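Local coordinates for cysteine protease (Xylella fastidiosa, PDB 3OIS), which probably acts as a papain-family cysteine protease, cleaving peptide bonds, and binds uridine-5'-diphosphate, at residues T64-Q72 with R252-N260. Numbering follows the deposited sequence.
Sequences TPPFQVYDQ and RIRNSWGNN
Arg254 reaches into the tight part of this contact and meets Phe67, Gln68 and Tyr70. Its side chain is extended, with CG anti to the backbone N (chi1 -179°), and carries the guanidinium into the 64-72 loop. Two loop carbonyls grip it: Arg254 NH1 donates to Phe67 O at 3.0 Å and Arg254 NH2 to Gln68 O at 2.9 Å. NH2 also lies over the centre of the Tyr70 ring, a cation-pi contact (Arg254 CZ to the Tyr70 ring centroid, 4.5 Å). Phe67 CE1 and Val69 CG1 lie over opposite faces of the guanidinium. Arg254 NH1 is also hydrogen-bonded to Tyr266 OH, and Tyr70 OH to Gln88 OE1 of helix 78-93. In this papain-type fold, the contact ties the loop before that helix to strand 250-254. Gly258 N donates to Tyr70 O at 3.1 Å, and Gln72 N to Ser256 O at 2.7 Å, nearly straight (171°). By analogy with papain, Gln72 is probably the oxyanion-hole glutamine and Asn255 the asparagine beside the active-site histidine; the Gln72 N bond probably joins these parts. The Thr64 end is looser. A water bridges Arg252 NE and Thr64 OG1; Arg252 NH1 forms a salt bridge with Glu263, and Thr64 OG1 is hydrogen-bonded to Asp62.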
loop_
_atom_site.group_PDB
_atom_site.type_symbol
_atom_site.label_atom_id
_atom_site.label_comp_id
_atom_site.label_asym_id
_atom_site.label_seq_id
_atom_site.Cartn_x
_atom_site.Cartn_y
_atom_site.Cartn_z
ATOM N N THR A 64 1.263 -13.468 -6.952
ATOM C CA THR A 64 0.124 -12.674 -7.499
ATOM C C THR A 64 -1.195 -13.419 -7.206
ATOM O O THR A 64 -1.384 -14.578 -7.606
ATOM C CB THR A 64 0.250 -12.465 -9.022
ATOM O OG1 THR A 64 1.443 -11.769 -9.330
ATOM C CG2 THR A 64 -0.930 -11.602 -9.602
ATOM N N PRO A 65 -2.142 -12.754 -6.590
ATOM C CA PRO A 65 -3.393 -13.430 -6.184
ATOM C C PRO A 65 -4.442 -13.351 -7.333
ATOM O O PRO A 65 -4.198 -12.668 -8.344
ATOM C CB PRO A 65 -3.812 -12.631 -4.942
ATOM C CG PRO A 65 -3.379 -11.269 -5.265
ATOM C CD PRO A 65 -1.992 -11.416 -5.998
ATOM N N PRO A 66 -5.575 -14.057 -7.197
ATOM C CA PRO A 66 -6.495 -14.018 -8.302
ATOM C C PRO A 66 -7.327 -12.746 -8.360
ATOM O O PRO A 66 -7.736 -12.355 -9.478
ATOM C CB PRO A 66 -7.407 -15.243 -8.050
ATOM C CG PRO A 66 -6.722 -16.064 -6.963
ATOM C CD PRO A 66 -6.034 -14.982 -6.149
ATOM N N PHE A 67 -7.461 -12.032 -7.233
ATOM C CA PHE A 67 -8.300 -10.846 -7.281
ATOM C C PHE A 67 -7.609 -9.709 -8.024
ATOM O O PHE A 67 -6.414 -9.461 -7.825
ATOM C CB PHE A 67 -8.789 -10.427 -5.892
ATOM C CG PHE A 67 -7.653 -10.093 -4.875
ATOM C CD1 PHE A 67 -7.262 -8.758 -4.602
ATOM C CD2 PHE A 67 -7.100 -11.088 -4.133
ATOM C CE1 PHE A 67 -6.272 -8.534 -3.563
ATOM C CE2 PHE A 67 -6.153 -10.935 -3.154
ATOM C CZ PHE A 67 -5.662 -9.619 -2.882
ATOM N N GLN A 68 -8.370 -9.012 -8.853
ATOM C CA GLN A 68 -7.742 -8.044 -9.735
ATOM C C GLN A 68 -7.310 -6.822 -8.923
ATOM O O GLN A 68 -7.776 -6.604 -7.783
ATOM C CB GLN A 68 -8.660 -7.589 -10.860
ATOM C CG GLN A 68 -9.900 -6.919 -10.448
ATOM C CD GLN A 68 -10.920 -6.844 -11.618
ATOM O OE1 GLN A 68 -10.731 -6.098 -12.601
ATOM N NE2 GLN A 68 -12.014 -7.622 -11.491
ATOM N N VAL A 69 -6.455 -6.038 -9.552
ATOM C CA VAL A 69 -6.074 -4.741 -8.931
ATOM C C VAL A 69 -7.286 -3.870 -8.658
ATOM O O VAL A 69 -8.324 -3.951 -9.375
ATOM C CB VAL A 69 -5.001 -3.976 -9.746
ATOM C CG1 VAL A 69 -3.692 -4.755 -9.857
ATOM C CG2 VAL A 69 -5.589 -3.598 -11.114
ATOM N N TYR A 70 -7.151 -3.031 -7.643
ATOM C CA TYR A 70 -8.138 -1.970 -7.479
ATOM C C TYR A 70 -7.730 -0.728 -8.201
ATOM O O TYR A 70 -6.635 -0.651 -8.718
ATOM C CB TYR A 70 -8.242 -1.567 -5.983
ATOM C CG TYR A 70 -8.152 -2.683 -4.917
ATOM C CD1 TYR A 70 -8.933 -3.880 -5.006
ATOM C CD2 TYR A 70 -7.223 -2.602 -3.882
ATOM C CE1 TYR A 70 -8.876 -4.848 -4.043
ATOM C CE2 TYR A 70 -7.138 -3.611 -2.901
ATOM C CZ TYR A 70 -7.984 -4.729 -2.970
ATOM O OH TYR A 70 -7.931 -5.732 -2.010
ATOM N N ASP A 71 -8.632 0.267 -8.211
ATOM C CA ASP A 71 -8.257 1.546 -8.792
ATOM C C ASP A 71 -8.541 2.595 -7.719
ATOM O O ASP A 71 -9.725 2.847 -7.389
ATOM C CB ASP A 71 -9.095 1.826 -10.048
ATOM C CG ASP A 71 -8.666 3.070 -10.780
ATOM O OD1 ASP A 71 -7.934 3.937 -10.220
ATOM O OD2 ASP A 71 -9.104 3.239 -11.972
ATOM N N GLN A 72 -7.495 3.223 -7.141
ATOM C CA GLN A 72 -7.786 4.169 -6.057
ATOM C C GLN A 72 -8.317 5.471 -6.562
ATOM O O GLN A 72 -8.804 6.269 -5.780
ATOM C CB GLN A 72 -6.515 4.413 -5.269
ATOM C CG GLN A 72 -5.488 5.255 -6.002
ATOM C CD GLN A 72 -4.298 5.488 -5.066
ATOM O OE1 GLN A 72 -4.121 6.603 -4.431
ATOM N NE2 GLN A 72 -3.433 4.539 -5.036
ATOM N N ARG A 252 8.013 -7.751 -8.081
ATOM C CA ARG A 252 6.694 -7.541 -8.722
ATOM C C ARG A 252 5.798 -6.785 -7.758
ATOM O O ARG A 252 5.649 -7.171 -6.582
ATOM C CB ARG A 252 6.054 -8.920 -8.953
ATOM C CG ARG A 252 4.755 -8.895 -9.765
ATOM C CD ARG A 252 5.122 -8.459 -11.145
ATOM N NE ARG A 252 3.977 -8.732 -12.037
ATOM C CZ ARG A 252 3.943 -8.397 -13.337
ATOM N NH1 ARG A 252 4.918 -7.633 -13.893
ATOM N NH2 ARG A 252 2.892 -8.796 -14.103
ATOM N N ILE A 253 5.232 -5.682 -8.251
ATOM C CA ILE A 253 4.363 -4.835 -7.395
ATOM C C ILE A 253 2.930 -4.774 -7.943
ATOM O O ILE A 253 2.720 -4.607 -9.123
ATOM C CB ILE A 253 5.026 -3.447 -7.115
ATOM C CG1 ILE A 253 5.288 -2.730 -8.368
ATOM C CG2 ILE A 253 6.399 -3.589 -6.344
ATOM C CD1 ILE A 253 5.611 -1.240 -8.079
ATOM N N ARG A 254 1.953 -4.912 -7.045
ATOM C CA ARG A 254 0.521 -4.688 -7.317
ATOM C C ARG A 254 0.278 -3.242 -7.145
ATOM O O ARG A 254 0.402 -2.696 -6.048
ATOM C CB ARG A 254 -0.221 -5.493 -6.267
ATOM C CG ARG A 254 -1.760 -5.398 -6.407
ATOM C CD ARG A 254 -2.444 -6.112 -5.213
ATOM N NE ARG A 254 -3.809 -5.700 -5.117
ATOM C CZ ARG A 254 -4.857 -6.225 -5.808
ATOM N NH1 ARG A 254 -4.676 -7.258 -6.661
ATOM N NH2 ARG A 254 -6.087 -5.734 -5.649
ATOM N N ASN A 255 -0.047 -2.557 -8.249
ATOM C CA ASN A 255 -0.366 -1.099 -8.140
ATOM C C ASN A 255 -1.903 -0.954 -7.917
ATOM O O ASN A 255 -2.619 -1.997 -7.892
ATOM C CB ASN A 255 0.128 -0.348 -9.338
ATOM C CG ASN A 255 0.452 1.125 -9.025
ATOM O OD1 ASN A 255 0.039 1.650 -7.997
ATOM N ND2 ASN A 255 1.214 1.767 -9.901
ATOM N N SER A 256 -2.401 0.260 -7.695
ATOM C CA SER A 256 -3.795 0.542 -7.386
ATOM C C SER A 256 -4.285 1.609 -8.360
ATOM O O SER A 256 -5.025 2.508 -7.979
ATOM C CB SER A 256 -3.901 1.004 -5.912
ATOM O OG SER A 256 -2.898 2.021 -5.670
ATOM N N TRP A 257 -3.888 1.486 -9.618
ATOM C CA TRP A 257 -4.255 2.484 -10.673
ATOM C C TRP A 257 -5.089 1.784 -11.743
ATOM O O TRP A 257 -5.196 2.283 -12.894
ATOM C CB TRP A 257 -3.009 3.126 -11.315
ATOM C CG TRP A 257 -2.236 3.988 -10.311
ATOM C CD1 TRP A 257 -2.681 4.454 -9.066
ATOM C CD2 TRP A 257 -0.842 4.343 -10.399
ATOM N NE1 TRP A 257 -1.634 5.164 -8.427
ATOM C CE2 TRP A 257 -0.514 5.082 -9.232
ATOM C CE3 TRP A 257 0.146 4.159 -11.386
ATOM C CZ2 TRP A 257 0.780 5.610 -9.036
ATOM C CZ3 TRP A 257 1.410 4.690 -11.199
ATOM C CH2 TRP A 257 1.737 5.366 -10.005
ATOM N N GLY A 258 -5.810 0.741 -11.352
ATOM C CA GLY A 258 -6.637 -0.011 -12.354
ATOM C C GLY A 258 -5.851 -0.999 -13.213
ATOM O O GLY A 258 -4.587 -1.074 -13.144
ATOM N N ASN A 259 -6.602 -1.784 -14.026
ATOM C CA ASN A 259 -5.945 -2.851 -14.810
ATOM C C ASN A 259 -5.567 -2.490 -16.255
ATOM O O ASN A 259 -5.120 -3.401 -17.038
ATOM C CB ASN A 259 -6.747 -4.172 -14.727
ATOM C CG ASN A 259 -8.061 -4.136 -15.518
ATOM O OD1 ASN A 259 -8.789 -5.167 -15.572
ATOM N ND2 ASN A 259 -8.365 -3.029 -16.161
ATOM N N ASN A 260 -5.689 -1.191 -16.599
ATOM C CA ASN A 260 -5.357 -0.758 -17.950
ATOM C C ASN A 260 -4.011 -0.061 -17.978
ATOM O O ASN A 260 -3.673 0.618 -18.957
ATOM C CB ASN A 260 -6.461 0.165 -18.500
ATOM C CG ASN A 260 -7.798 -0.507 -18.534
ATOM O OD1 ASN A 260 -8.811 0.074 -18.088
ATOM N ND2 ASN A 260 -7.837 -1.776 -19.012
HETATM O O HOH W 1 1.697 -10.307 -11.542
HETATM O O HOH W 2 -4.798 -2.682 -6.338
#